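Local structure of suppressor of fused homolog (Drosophila melanogaster, 6LPH) at residues P15-I21 / F77-H83; G99-E103 / C143-G149; G153-R159 / Q171-V175; C194-G198 / W229-N233; L219-T225 / V240-F244. The protein probably sequesters DNA-binding transcription factors as a member of the SUFU family, and is represented here by its N-terminal part, crystallised in complex with Fu. One frame throughout, in Å; residues are numbered along the deposited sequence.

Contact 1. Residues P15-I21 / F77-H83; sequences PPGLKAI and FGLSDLH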
# COMPACT_ATOMS: atom_id res chain seq x y z
N PRO A 15 4.40 -13.41 -17.74
CA PRO A 15 5.60 -13.10 -16.96
C PRO A 15 5.48 -13.75 -15.59
O PRO A 15 4.48 -13.55 -14.91
CB PRO A 15 5.63 -11.56 -16.90
CG PRO A 15 4.43 -11.09 -17.68
CD PRO A 15 3.50 -12.24 -17.83
N PRO A 16 6.48 -14.57 -15.22
CA PRO A 16 6.36 -15.53 -14.12
C PRO A 16 6.21 -14.91 -12.74
O PRO A 16 5.51 -15.48 -11.88
CB PRO A 16 7.66 -16.36 -14.21
CG PRO A 16 8.41 -15.84 -15.38
CD PRO A 16 7.83 -14.55 -15.82
N GLY A 17 6.88 -13.78 -12.50
CA GLY A 17 6.72 -13.09 -11.23
C GLY A 17 5.33 -12.50 -11.13
O GLY A 17 4.62 -12.69 -10.12
N LEU A 18 4.92 -11.79 -12.17
CA LEU A 18 3.56 -11.20 -12.21
C LEU A 18 2.51 -12.31 -12.01
O LEU A 18 1.63 -12.20 -11.15
CB LEU A 18 3.37 -10.49 -13.54
CG LEU A 18 2.45 -9.27 -13.75
CD1 LEU A 18 2.07 -9.27 -15.21
CD2 LEU A 18 1.23 -9.22 -12.87
N LYS A 19 2.64 -13.41 -12.75
CA LYS A 19 1.66 -14.52 -12.66
C LYS A 19 1.54 -15.11 -11.23
O LYS A 19 0.43 -15.39 -10.76
CB LYS A 19 1.99 -15.63 -13.69
CG LYS A 19 0.96 -16.79 -13.72
CD LYS A 19 1.33 -17.89 -14.71
CE LYS A 19 0.11 -18.76 -15.01
NZ LYS A 19 -0.52 -19.27 -13.77
N ALA A 20 2.68 -15.31 -10.55
CA ALA A 20 2.68 -15.82 -9.15
C ALA A 20 1.90 -14.91 -8.19
O ALA A 20 1.12 -15.38 -7.36
CB ALA A 20 4.10 -15.97 -8.65
N ILE A 21 2.13 -13.61 -8.33
CA ILE A 21 1.44 -12.65 -7.48
C ILE A 21 -0.06 -12.66 -7.78
O ILE A 21 -0.87 -12.73 -6.86
CB ILE A 21 2.06 -11.24 -7.60
CG1 ILE A 21 3.52 -11.27 -7.07
CG2 ILE A 21 1.21 -10.22 -6.82
CD1 ILE A 21 4.33 -10.02 -7.43
N PHE A 77 2.91 -3.84 -8.12
CA PHE A 77 3.66 -4.80 -8.94
C PHE A 77 4.79 -4.02 -9.58
O PHE A 77 4.53 -3.11 -10.39
CB PHE A 77 2.81 -5.36 -10.07
CG PHE A 77 1.59 -6.11 -9.62
CD1 PHE A 77 0.43 -5.43 -9.22
CD2 PHE A 77 1.56 -7.51 -9.68
CE1 PHE A 77 -0.71 -6.12 -8.83
CE2 PHE A 77 0.40 -8.20 -9.31
CZ PHE A 77 -0.73 -7.51 -8.88
N GLY A 78 6.02 -4.39 -9.24
CA GLY A 78 7.20 -3.79 -9.85
C GLY A 78 8.44 -3.76 -8.98
O GLY A 78 9.53 -3.68 -9.53
N LEU A 79 8.29 -3.76 -7.65
CA LEU A 79 9.45 -3.80 -6.73
C LEU A 79 10.07 -5.20 -6.70
O LEU A 79 11.28 -5.34 -6.47
CB LEU A 79 9.07 -3.32 -5.30
CG LEU A 79 8.70 -1.82 -5.27
CD1 LEU A 79 7.97 -1.48 -4.00
CD2 LEU A 79 10.00 -1.06 -5.27
N SER A 80 9.25 -6.21 -6.93
CA SER A 80 9.75 -7.58 -7.12
C SER A 80 10.04 -7.82 -8.62
O SER A 80 9.75 -6.95 -9.47
CB SER A 80 8.74 -8.59 -6.58
OG SER A 80 7.58 -8.61 -7.39
N ASP A 81 10.63 -8.97 -8.94
CA ASP A 81 11.00 -9.24 -10.32
C ASP A 81 9.82 -9.88 -11.05
O ASP A 81 9.66 -11.11 -11.03
CB ASP A 81 12.25 -10.15 -10.37
CG ASP A 81 12.70 -10.45 -11.79
OD1 ASP A 81 13.65 -11.25 -11.95
OD2 ASP A 81 12.11 -9.91 -12.75
N LEU A 82 9.00 -9.05 -11.69
CA LEU A 82 7.83 -9.51 -12.44
C LEU A 82 8.18 -10.38 -13.66
O LEU A 82 7.40 -11.24 -14.07
CB LEU A 82 7.03 -8.30 -12.94
CG LEU A 82 6.51 -7.32 -11.85
CD1 LEU A 82 5.71 -6.15 -12.48
CD2 LEU A 82 5.69 -8.07 -10.80
N HIS A 83 9.33 -10.13 -14.26
CA HIS A 83 9.59 -10.65 -15.61
C HIS A 83 10.64 -11.72 -15.70
O HIS A 83 10.54 -12.56 -16.56
CB HIS A 83 9.92 -9.52 -16.55
CG HIS A 83 8.87 -8.45 -16.60
ND1 HIS A 83 7.78 -8.56 -17.38
CD2 HIS A 83 8.79 -7.23 -15.96
CE1 HIS A 83 7.01 -7.45 -17.23
NE2 HIS A 83 7.63 -6.64 -16.35
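Ile21 and Leu18, about one turn apart on helix 16-28, press together against the ring of Phe77 at the end of strand 71-77. CG2 of Ile21 makes a tight approach of 3.3 Å to CE2 of Phe77. Leu18 crosses the phenylalanine at about a right angle and brings its CD2 to 3.6 Å from CD2 of the ring; its CG stands opposite the backbone N (chi1 -151°), which swings this branch to Phe77. Branched aliphatic chains suit this buried place because their methyls fit round a flat ring. The other arm of Ile21 ends with CD1 4.1 Å from CD2 of Leu82 and beside Ser80, whose hydroxyl bonds to Glu103. Further out, Gly17, lacking a side chain, lets its CA approach that of Leu82 to 3.9 Å. Leu82 O accepts from Leu18 N (3.2 Å) in its carbonyl plane, on a lone pair, and weakly from Gly17 N. At the polar edge Asp81 OD2 takes the backbone N of His83 in an Asx turn and also that of Gly84. Pro15 at the N-cap, with CB 3.7 Å from ND1 of His83, and Pro16, the first helical residue, have no N-H: a helix N-terminus docked on a loop.

Contact 2. Residues G99-E103 / C143-G149; sequences GMGFE and CFQTGNG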
# COMPACT_ATOMS: atom_id res chain seq x y z
N GLY A 99 13.76 -9.51 -7.24
CA GLY A 99 13.99 -8.06 -7.35
C GLY A 99 14.38 -7.53 -5.99
O GLY A 99 15.27 -8.11 -5.35
N MET A 100 13.72 -6.46 -5.54
CA MET A 100 13.96 -5.98 -4.18
C MET A 100 13.42 -6.92 -3.09
O MET A 100 13.76 -6.76 -1.92
CB MET A 100 13.43 -4.54 -3.98
CG MET A 100 14.14 -3.55 -4.91
SD MET A 100 14.02 -1.85 -4.32
CE MET A 100 15.39 -1.80 -3.15
N GLY A 101 12.61 -7.90 -3.46
CA GLY A 101 12.23 -8.97 -2.52
C GLY A 101 10.92 -8.69 -1.80
O GLY A 101 10.54 -9.42 -0.85
N PHE A 102 10.23 -7.64 -2.24
CA PHE A 102 8.94 -7.30 -1.66
C PHE A 102 8.05 -6.52 -2.63
O PHE A 102 8.55 -6.05 -3.67
CB PHE A 102 9.14 -6.51 -0.35
CG PHE A 102 9.65 -5.11 -0.57
CD1 PHE A 102 8.78 -4.04 -0.65
CD2 PHE A 102 11.02 -4.88 -0.71
CE1 PHE A 102 9.25 -2.75 -0.84
CE2 PHE A 102 11.49 -3.60 -0.92
CZ PHE A 102 10.61 -2.54 -0.99
N GLU A 103 6.75 -6.46 -2.33
CA GLU A 103 5.85 -5.47 -2.93
C GLU A 103 5.18 -4.72 -1.81
O GLU A 103 5.15 -5.18 -0.66
CB GLU A 103 4.78 -6.09 -3.87
CG GLU A 103 5.38 -6.78 -5.14
CD GLU A 103 5.92 -5.83 -6.20
OE1 GLU A 103 5.83 -4.56 -6.06
OE2 GLU A 103 6.40 -6.36 -7.22
N CYS A 143 12.63 3.69 -2.63
CA CYS A 143 13.37 2.43 -2.52
C CYS A 143 14.37 2.20 -3.67
O CYS A 143 15.52 1.79 -3.42
CB CYS A 143 12.40 1.24 -2.40
SG CYS A 143 11.50 1.27 -0.85
N PHE A 144 13.96 2.47 -4.91
CA PHE A 144 14.87 2.33 -6.07
C PHE A 144 16.05 3.28 -5.95
O PHE A 144 17.20 2.90 -6.18
CB PHE A 144 14.14 2.58 -7.41
CG PHE A 144 13.41 1.38 -7.97
CD1 PHE A 144 12.86 0.41 -7.16
CD2 PHE A 144 13.25 1.23 -9.36
CE1 PHE A 144 12.18 -0.69 -7.69
CE2 PHE A 144 12.56 0.15 -9.89
CZ PHE A 144 12.03 -0.82 -9.05
N GLN A 145 15.77 4.52 -5.59
CA GLN A 145 16.80 5.54 -5.59
C GLN A 145 17.78 5.41 -4.45
O GLN A 145 18.97 5.70 -4.62
CB GLN A 145 16.17 6.93 -5.65
CG GLN A 145 15.59 7.19 -7.04
CD GLN A 145 14.64 8.37 -7.12
OE1 GLN A 145 14.35 9.03 -6.11
NE2 GLN A 145 14.14 8.64 -8.32
N THR A 146 17.33 4.93 -3.29
CA THR A 146 18.29 4.71 -2.20
C THR A 146 18.87 3.28 -2.17
O THR A 146 19.94 3.06 -1.59
CB THR A 146 17.70 5.07 -0.82
OG1 THR A 146 16.62 4.19 -0.54
CG2 THR A 146 17.18 6.53 -0.78
N GLY A 147 18.17 2.32 -2.78
CA GLY A 147 18.62 0.93 -2.76
C GLY A 147 18.28 0.17 -1.48
O GLY A 147 18.55 -1.03 -1.40
N ASN A 148 17.70 0.83 -0.48
CA ASN A 148 17.21 0.13 0.72
C ASN A 148 15.83 -0.49 0.45
O ASN A 148 14.91 0.20 0.01
CB ASN A 148 17.08 1.03 1.99
CG ASN A 148 18.01 2.24 2.01
OD1 ASN A 148 19.21 2.16 1.72
ND2 ASN A 148 17.45 3.38 2.43
N GLY A 149 15.69 -1.79 0.71
CA GLY A 149 14.39 -2.45 0.72
C GLY A 149 13.70 -2.12 2.05
O GLY A 149 14.25 -1.41 2.89
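A Met-aromatic contact joins Met100, at the corner of strand 97-109, to Phe144 in the last turn of helix 131-146. The sulfur SD lies 3.8 Å from CD1 of Phe144 and approaches the ring obliquely. SD also packs on Cys143, 4.0 Å from its CB. The methionine chain bends at its last torsion (chi3 84°), carrying the methyl CE in among backbone carbonyls where the helix ends: Cys143 O is 3.6 Å from CE, and the O atoms of Gly147 and Asn148 are only slightly farther. A long, flexible thioether is well suited to such an uneven surface. The helix stops at Gly147, whose N still bonds to Cys143 O but whose positive phi (81°), easy for glycine, turns the chain so that the carbonyls of Gly147 and Asn148 line the methyl. Here the end of the helix packs over one corner of strand 97-109, with Phe102 as the second point of support. Its CZ meets SG of Cys143 at 3.9 Å, the sulfur sitting at the ring edge in the plane of the ring. Gly149, with no side chain to intrude, brings its CA to 3.5 Å from CE2 of Phe102, and Leu79 packs against both phenylalanines, Phe102 and Phe144.

Contact 3. Residues G153-R159 / Q171-V175; sequences GDNIPWR and QNLLV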
# COMPACT_ATOMS: atom_id res chain seq x y z
N GLY A 153 8.57 -3.72 10.63
CA GLY A 153 9.04 -2.96 11.76
C GLY A 153 9.70 -1.64 11.37
O GLY A 153 9.85 -0.78 12.22
N ASP A 154 10.07 -1.47 10.10
CA ASP A 154 10.75 -0.26 9.62
C ASP A 154 9.79 0.93 9.72
O ASP A 154 8.55 0.76 9.79
CB ASP A 154 11.23 -0.37 8.15
CG ASP A 154 12.49 -1.21 8.00
OD1 ASP A 154 12.91 -1.48 6.84
OD2 ASP A 154 13.08 -1.61 9.02
N ASN A 155 10.38 2.12 9.72
CA ASN A 155 9.57 3.33 9.62
C ASN A 155 10.04 4.13 8.41
O ASN A 155 11.19 4.01 8.01
CB ASN A 155 9.67 4.17 10.92
CG ASN A 155 11.08 4.69 11.20
OD1 ASN A 155 11.88 4.07 11.93
ND2 ASN A 155 11.39 5.84 10.63
N ILE A 156 9.17 4.95 7.86
CA ILE A 156 9.56 5.83 6.79
C ILE A 156 9.16 7.25 7.21
O ILE A 156 7.95 7.55 7.29
CB ILE A 156 8.91 5.48 5.44
CG1 ILE A 156 9.15 4.00 5.08
CG2 ILE A 156 9.42 6.45 4.36
CD1 ILE A 156 8.38 3.46 3.88
N PRO A 157 10.15 8.11 7.50
CA PRO A 157 9.82 9.48 7.93
C PRO A 157 9.47 10.33 6.72
O PRO A 157 10.27 11.18 6.28
CB PRO A 157 11.11 9.97 8.61
CG PRO A 157 12.21 9.16 8.02
CD PRO A 157 11.61 7.85 7.52
N TRP A 158 8.27 10.06 6.20
CA TRP A 158 7.71 10.69 4.99
C TRP A 158 7.52 12.17 5.13
O TRP A 158 7.72 12.94 4.18
CB TRP A 158 6.37 10.03 4.70
CG TRP A 158 5.96 10.10 3.25
CD1 TRP A 158 4.81 10.66 2.72
CD2 TRP A 158 6.68 9.56 2.09
NE1 TRP A 158 4.75 10.50 1.37
CE2 TRP A 158 5.84 9.86 0.92
CE3 TRP A 158 7.89 8.87 1.91
CZ2 TRP A 158 6.22 9.50 -0.38
CZ3 TRP A 158 8.26 8.51 0.60
CH2 TRP A 158 7.45 8.81 -0.51
N ARG A 159 7.11 12.57 6.33
CA ARG A 159 6.92 14.00 6.68
C ARG A 159 5.94 14.77 5.79
O ARG A 159 6.18 15.93 5.49
CB ARG A 159 8.26 14.78 6.73
CG ARG A 159 9.29 14.19 7.69
CD ARG A 159 8.77 14.16 9.11
NE ARG A 159 9.83 13.79 10.03
CZ ARG A 159 9.67 13.58 11.33
NH1 ARG A 159 8.46 13.65 11.90
NH2 ARG A 159 10.73 13.23 12.06
N GLN A 171 1.16 11.52 8.52
CA GLN A 171 2.26 12.08 7.70
C GLN A 171 3.46 11.19 7.56
O GLN A 171 4.46 11.62 6.97
CB GLN A 171 2.92 13.29 8.37
CG GLN A 171 2.09 14.18 9.21
CD GLN A 171 1.33 15.05 8.33
OE1 GLN A 171 0.53 14.54 7.57
NE2 GLN A 171 1.60 16.35 8.35
N ASN A 172 3.42 10.01 8.16
CA ASN A 172 4.58 9.12 8.21
C ASN A 172 4.08 7.71 8.15
O ASN A 172 2.85 7.47 8.22
CB ASN A 172 5.38 9.37 9.50
CG ASN A 172 5.94 10.80 9.58
OD1 ASN A 172 5.41 11.64 10.32
ND2 ASN A 172 6.98 11.07 8.84
N LEU A 173 5.01 6.76 7.99
CA LEU A 173 4.64 5.39 7.69
C LEU A 173 5.38 4.44 8.55
O LEU A 173 6.55 4.68 8.85
CB LEU A 173 5.00 5.03 6.23
CG LEU A 173 4.34 6.00 5.24
CD1 LEU A 173 5.04 5.95 3.90
CD2 LEU A 173 2.85 5.67 5.16
N LEU A 174 4.73 3.35 8.95
CA LEU A 174 5.46 2.17 9.48
C LEU A 174 5.21 1.06 8.52
O LEU A 174 4.27 1.14 7.74
CB LEU A 174 5.00 1.73 10.89
CG LEU A 174 5.07 2.79 11.99
CD1 LEU A 174 4.67 2.25 13.37
CD2 LEU A 174 6.49 3.37 11.99
N VAL A 175 6.06 0.01 8.59
CA VAL A 175 5.98 -1.14 7.70
C VAL A 175 5.65 -2.42 8.48
O VAL A 175 6.34 -2.77 9.44
CB VAL A 175 7.29 -1.35 6.89
CG1 VAL A 175 7.16 -2.55 5.93
CG2 VAL A 175 7.64 -0.08 6.12
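Strand 155-156 runs antiparallel to the start of strand 172-186, Asn155 facing Leu174 in a non-hydrogen-bonded pair and Ile156 facing Leu173 in a hydrogen-bonded one. Ile156 N gives a nearly straight bond of 2.8 Å to Leu173 O, and Leu173 N answers to Ile156 O at 3.1 Å. Val175 continues the pairing, its N bonding to Asp154 O (2.9 Å) and its O receiving Gly153 N (2.7 Å). At the other end Pro157, whose ring favours such backbone angles, centres an inverse gamma turn and breaks the strand. CB of Ile156 lies 4.0 Å from CB of Leu173 as the two side chains pass obliquely. On the same side, Leu173 CD1 packs obliquely against the Trp158 indole, 4.3 Å from its CG, and Trp158 and Leu173 both touch Ile139 of helix 131-146. The opposite face of the sheet carries Leu174, whose CD2 is 3.4 Å from CB of Asn155, covering the aliphatic base of the asparagine; the rest of that side chain leads away and packs on Leu204 of helix 201-219. Backbone bonds thus fix the register of this edge strand, while the bulky apolar residues on the Ile156 face tie it to the helix 131-146 side of the fold.

Contact 4. Residues C194-G198 / W229-N233; sequences CQIVG and WLVTN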
# COMPACT_ATOMS: atom_id res chain seq x y z
N CYS A 194 4.87 -6.06 2.02
CA CYS A 194 5.15 -5.08 3.05
C CYS A 194 4.01 -4.08 3.09
O CYS A 194 3.85 -3.24 2.18
CB CYS A 194 6.48 -4.36 2.77
SG CYS A 194 7.86 -5.48 3.06
N GLN A 195 3.21 -4.16 4.15
CA GLN A 195 2.06 -3.28 4.26
C GLN A 195 2.45 -1.98 4.94
O GLN A 195 2.95 -1.95 6.08
CB GLN A 195 0.92 -3.94 5.03
CG GLN A 195 -0.35 -3.09 5.08
CD GLN A 195 -1.46 -3.78 5.82
OE1 GLN A 195 -1.87 -4.90 5.46
NE2 GLN A 195 -1.95 -3.15 6.87
N ILE A 196 2.20 -0.90 4.22
CA ILE A 196 2.47 0.43 4.71
C ILE A 196 1.32 0.83 5.64
O ILE A 196 0.15 0.53 5.36
CB ILE A 196 2.69 1.35 3.48
CG1 ILE A 196 4.17 1.42 3.13
CG2 ILE A 196 2.34 2.79 3.74
CD1 ILE A 196 4.95 0.16 3.31
N VAL A 197 1.65 1.46 6.78
CA VAL A 197 0.64 1.90 7.78
C VAL A 197 0.87 3.37 8.10
O VAL A 197 1.95 3.72 8.55
CB VAL A 197 0.72 1.07 9.09
CG1 VAL A 197 -0.35 1.49 10.12
CG2 VAL A 197 0.58 -0.40 8.79
N GLY A 198 -0.14 4.22 7.90
CA GLY A 198 0.02 5.64 8.21
C GLY A 198 -0.01 5.83 9.71
O GLY A 198 -0.81 5.19 10.41
N TRP A 229 -5.66 -5.85 11.41
CA TRP A 229 -4.98 -5.76 10.12
C TRP A 229 -4.40 -4.43 9.79
O TRP A 229 -4.04 -4.20 8.63
CB TRP A 229 -5.92 -6.17 9.00
CG TRP A 229 -6.19 -7.65 8.92
CD1 TRP A 229 -5.90 -8.64 9.87
CD2 TRP A 229 -6.89 -8.34 7.84
NE1 TRP A 229 -6.35 -9.86 9.44
CE2 TRP A 229 -6.95 -9.76 8.23
CE3 TRP A 229 -7.45 -7.94 6.63
CZ2 TRP A 229 -7.54 -10.72 7.42
CZ3 TRP A 229 -8.04 -8.93 5.81
CH2 TRP A 229 -8.09 -10.28 6.20
N LEU A 230 -4.31 -3.55 10.79
CA LEU A 230 -3.60 -2.27 10.67
C LEU A 230 -4.11 -1.44 9.48
O LEU A 230 -3.35 -1.01 8.62
CB LEU A 230 -2.07 -2.49 10.61
CG LEU A 230 -1.45 -3.02 11.92
CD1 LEU A 230 -0.02 -3.52 11.73
CD2 LEU A 230 -1.53 -1.99 13.04
N VAL A 231 -5.42 -1.22 9.44
CA VAL A 231 -6.01 -0.40 8.43
C VAL A 231 -5.70 1.06 8.76
O VAL A 231 -5.85 1.50 9.90
CB VAL A 231 -7.54 -0.64 8.36
CG1 VAL A 231 -8.23 0.39 7.45
CG2 VAL A 231 -7.81 -2.07 7.90
N THR A 232 -5.28 1.81 7.75
CA THR A 232 -5.06 3.25 7.93
C THR A 232 -6.33 4.08 7.72
O THR A 232 -6.96 3.97 6.66
CB THR A 232 -4.01 3.74 6.92
OG1 THR A 232 -2.79 3.02 7.14
CG2 THR A 232 -3.76 5.27 7.06
N ASN A 233 -6.70 4.89 8.73
CA ASN A 233 -7.84 5.79 8.65
C ASN A 233 -7.31 7.24 8.60
O ASN A 233 -6.80 7.75 9.59
CB ASN A 233 -8.78 5.60 9.86
CG ASN A 233 -9.81 6.72 9.99
OD1 ASN A 233 -10.12 7.41 9.02
ND2 ASN A 233 -10.32 6.92 11.22
O HOH W 1 -2.43 0.41 6.13
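Gln195 reaches Trp229 through a stretched-out side chain: with chi1 at -175° CG is trans to the backbone N, and the next torsion is extended too, which delivers the amide to the loop. NE2 lies 2.9 Å from Trp229 O in a hydrogen bond that is almost straight (172°), with the acceptor in the plane of the amide. The other end of that amide, OE1, accepts from Arg107, so both ends are held and the rotation of the group is fixed; a glutamine, donor and acceptor at once, is well matched to the place. Farther along, the chi1 of Thr232 (-59°) sets OG1 beside its own backbone N and facing the strand, where it accepts from Gly198 N at 3.0 Å. Gly198 has no side chain, and CG2 of Thr232 can therefore lie 4.0 Å from its CA. Between these two polar grips a water bridges the strand and the loop, 2.7 Å from Ile196 O and 3.0 Å from Leu230 O, and hydrogen-bonded to Thr232 OG1 as well. Beside it the packing is apolar: CG2 of Val197 sits 3.8 Å from CB of Leu230, the two side chains crossing at about a right angle. Leu230, in a left-handed backbone conformation, continues on to Leu216 and Leu219 of helix 201-219. Strand 189-199, flanked in the sheet by strands 97-109 and 172-186, thus carries on one face the loop that follows helix 201-219, while Trp229 touches Pro179 and Arg107 on those flanking strands.

Contact 5. Residues L219-T225 / V240-F244; sequences LRQDMQT and VFELF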
# COMPACT_ATOMS: atom_id res chain seq x y z
N LEU A 219 -0.97 -0.48 18.00
CA LEU A 219 -2.01 -0.10 17.02
C LEU A 219 -3.03 -1.20 16.73
O LEU A 219 -4.22 -0.92 16.52
CB LEU A 219 -1.36 0.37 15.71
CG LEU A 219 -0.47 1.63 15.78
CD1 LEU A 219 0.32 1.80 14.49
CD2 LEU A 219 -1.32 2.87 16.03
N ARG A 220 -2.57 -2.45 16.75
CA ARG A 220 -3.41 -3.60 16.43
C ARG A 220 -4.48 -3.90 17.46
O ARG A 220 -5.40 -4.68 17.18
CB ARG A 220 -2.57 -4.88 16.29
CG ARG A 220 -1.84 -5.07 14.99
CD ARG A 220 -1.03 -6.38 15.04
NE ARG A 220 -0.19 -6.55 13.84
CZ ARG A 220 1.15 -6.49 13.81
NH1 ARG A 220 1.87 -6.26 14.90
NH2 ARG A 220 1.80 -6.64 12.65
N GLN A 221 -4.33 -3.31 18.65
CA GLN A 221 -5.09 -3.69 19.85
C GLN A 221 -6.51 -3.16 19.85
O GLN A 221 -7.36 -3.67 20.56
CB GLN A 221 -4.40 -3.09 21.07
CG GLN A 221 -4.09 -4.07 22.17
CD GLN A 221 -2.80 -4.80 21.91
OE1 GLN A 221 -1.78 -4.52 22.55
NE2 GLN A 221 -2.83 -5.74 20.97
N ASP A 222 -6.76 -2.09 19.10
CA ASP A 222 -8.09 -1.50 19.06
C ASP A 222 -8.47 -1.16 17.64
O ASP A 222 -7.61 -0.79 16.85
CB ASP A 222 -8.13 -0.24 19.93
CG ASP A 222 -9.56 0.17 20.27
OD1 ASP A 222 -10.05 -0.20 21.36
OD2 ASP A 222 -10.21 0.82 19.43
N MET A 223 -9.76 -1.27 17.33
CA MET A 223 -10.29 -0.82 16.05
C MET A 223 -9.98 0.64 15.74
O MET A 223 -9.67 0.99 14.60
CB MET A 223 -11.79 -1.01 16.01
CG MET A 223 -12.18 -2.11 15.10
SD MET A 223 -12.15 -1.60 13.37
CE MET A 223 -13.51 -2.68 12.97
N GLN A 224 -10.06 1.50 16.75
CA GLN A 224 -9.82 2.94 16.57
C GLN A 224 -8.43 3.24 15.99
O GLN A 224 -8.25 4.23 15.29
CB GLN A 224 -9.99 3.69 17.89
CG GLN A 224 -11.38 3.55 18.50
CD GLN A 224 -11.51 4.21 19.87
OE1 GLN A 224 -11.62 5.45 19.98
NE2 GLN A 224 -11.51 3.39 20.92
N THR A 225 -7.45 2.37 16.25
CA THR A 225 -6.09 2.60 15.75
C THR A 225 -5.67 1.67 14.58
O THR A 225 -4.49 1.66 14.17
CB THR A 225 -5.06 2.53 16.90
OG1 THR A 225 -5.22 1.29 17.61
CG2 THR A 225 -5.27 3.70 17.88
N VAL A 240 -2.22 6.50 19.32
CA VAL A 240 -2.40 5.40 20.25
C VAL A 240 -2.00 5.80 21.67
O VAL A 240 -2.61 5.37 22.65
CB VAL A 240 -1.63 4.14 19.77
CG1 VAL A 240 -0.11 4.34 19.91
CG2 VAL A 240 -2.12 2.90 20.50
N PHE A 241 -0.96 6.64 21.77
CA PHE A 241 -0.48 7.09 23.06
C PHE A 241 -1.47 8.06 23.73
O PHE A 241 -1.53 8.14 24.96
CB PHE A 241 0.91 7.73 22.91
CG PHE A 241 1.94 6.81 22.32
CD1 PHE A 241 2.48 7.06 21.05
CD2 PHE A 241 2.33 5.66 23.00
CE1 PHE A 241 3.40 6.19 20.49
CE2 PHE A 241 3.26 4.79 22.44
CZ PHE A 241 3.79 5.05 21.18
N GLU A 242 -2.21 8.82 22.92
CA GLU A 242 -3.31 9.67 23.44
C GLU A 242 -4.49 8.80 23.86
O GLU A 242 -5.09 9.05 24.91
CB GLU A 242 -3.80 10.68 22.40
CG GLU A 242 -2.85 11.81 22.08
CD GLU A 242 -3.35 12.66 20.92
OE1 GLU A 242 -3.09 12.30 19.75
OE2 GLU A 242 -4.01 13.68 21.19
N LEU A 243 -4.84 7.80 23.06
CA LEU A 243 -6.03 6.98 23.35
C LEU A 243 -5.81 6.03 24.52
O LEU A 243 -6.73 5.79 25.33
CB LEU A 243 -6.50 6.20 22.11
CG LEU A 243 -7.10 7.04 20.97
CD1 LEU A 243 -7.14 6.27 19.65
CD2 LEU A 243 -8.46 7.63 21.30
N PHE A 244 -4.60 5.48 24.59
CA PHE A 244 -4.23 4.50 25.59
C PHE A 244 -2.90 4.87 26.26
O PHE A 244 -1.86 4.26 25.97
CB PHE A 244 -4.17 3.10 24.95
CG PHE A 244 -5.42 2.74 24.20
CD1 PHE A 244 -6.58 2.39 24.88
CD2 PHE A 244 -5.44 2.76 22.81
CE1 PHE A 244 -7.75 2.07 24.19
CE2 PHE A 244 -6.60 2.44 22.11
CZ PHE A 244 -7.76 2.09 22.80
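Thr225 and Leu243 form the tight apolar part of this contact, CG2 of the threonine lying 3.6 Å from CD1 of the leucine as the side chains slide past each other in opposite directions. The same methyl is 4.1 Å from CB of Val240, and Leu219 completes the cluster by crossing Val240 at about a right angle, its CD2 4.0 Å from the valine CB. Threonine serves two ends here. Its OG1, placed between its backbone N and carbonyl carbon (chi1 54°), donates to Leu219 O at 2.7 Å, which gives the buried threonine's hydroxyl a partner and leaves the methyl turned to the helix.

The next flank is as close but more polar. Phe244, just past the end of helix 240-243, has its CZ 3.5 Å from OD1 of Asp222, an oblique approach in which the carboxylate and ring planes are 43° apart. The other oxygen, OD2, is kept by its own loop: it accepts Gln224 N at 2.8 Å on the anti lone pair, an Asx turn, and is also met by Gln224 NE2 from above the carboxylate plane. The loose, solvent side is Gln224, which only skirts Leu243, with OE1 4.1 Å from CD2 of the leucine. Helix 240-243 is thereby laid against the loop that leaves helix 201-219, and that helix also meets it directly, Glu203 accepting the backbone N of Val240 and Phe218 packing on its side chain.

All five contacts are joined, with contact 4 as the hub that touches contacts 2, 3 and 5. Contact 1 meets contact 2 where Ser80 OG lies 2.5 Å from Glu103 OE2, a probable hydrogen bond, and contact 2 passes to contact 4 through Glu103 O and Cys194 N, 2.8 Å apart on neighbouring strands. Contact 3 joins contact 4 by Leu174 O and Val197 N at 2.8 Å. Contacts 4 and 5 alternate along the chain and meet through Leu230 and Leu219. Contacts 1 and 5 stand on opposite sides of the chain's centre, their own centres about 35 Å apart. The bound peptide is reached at contact 1, where Leu18 packs on one of its aromatic side chains.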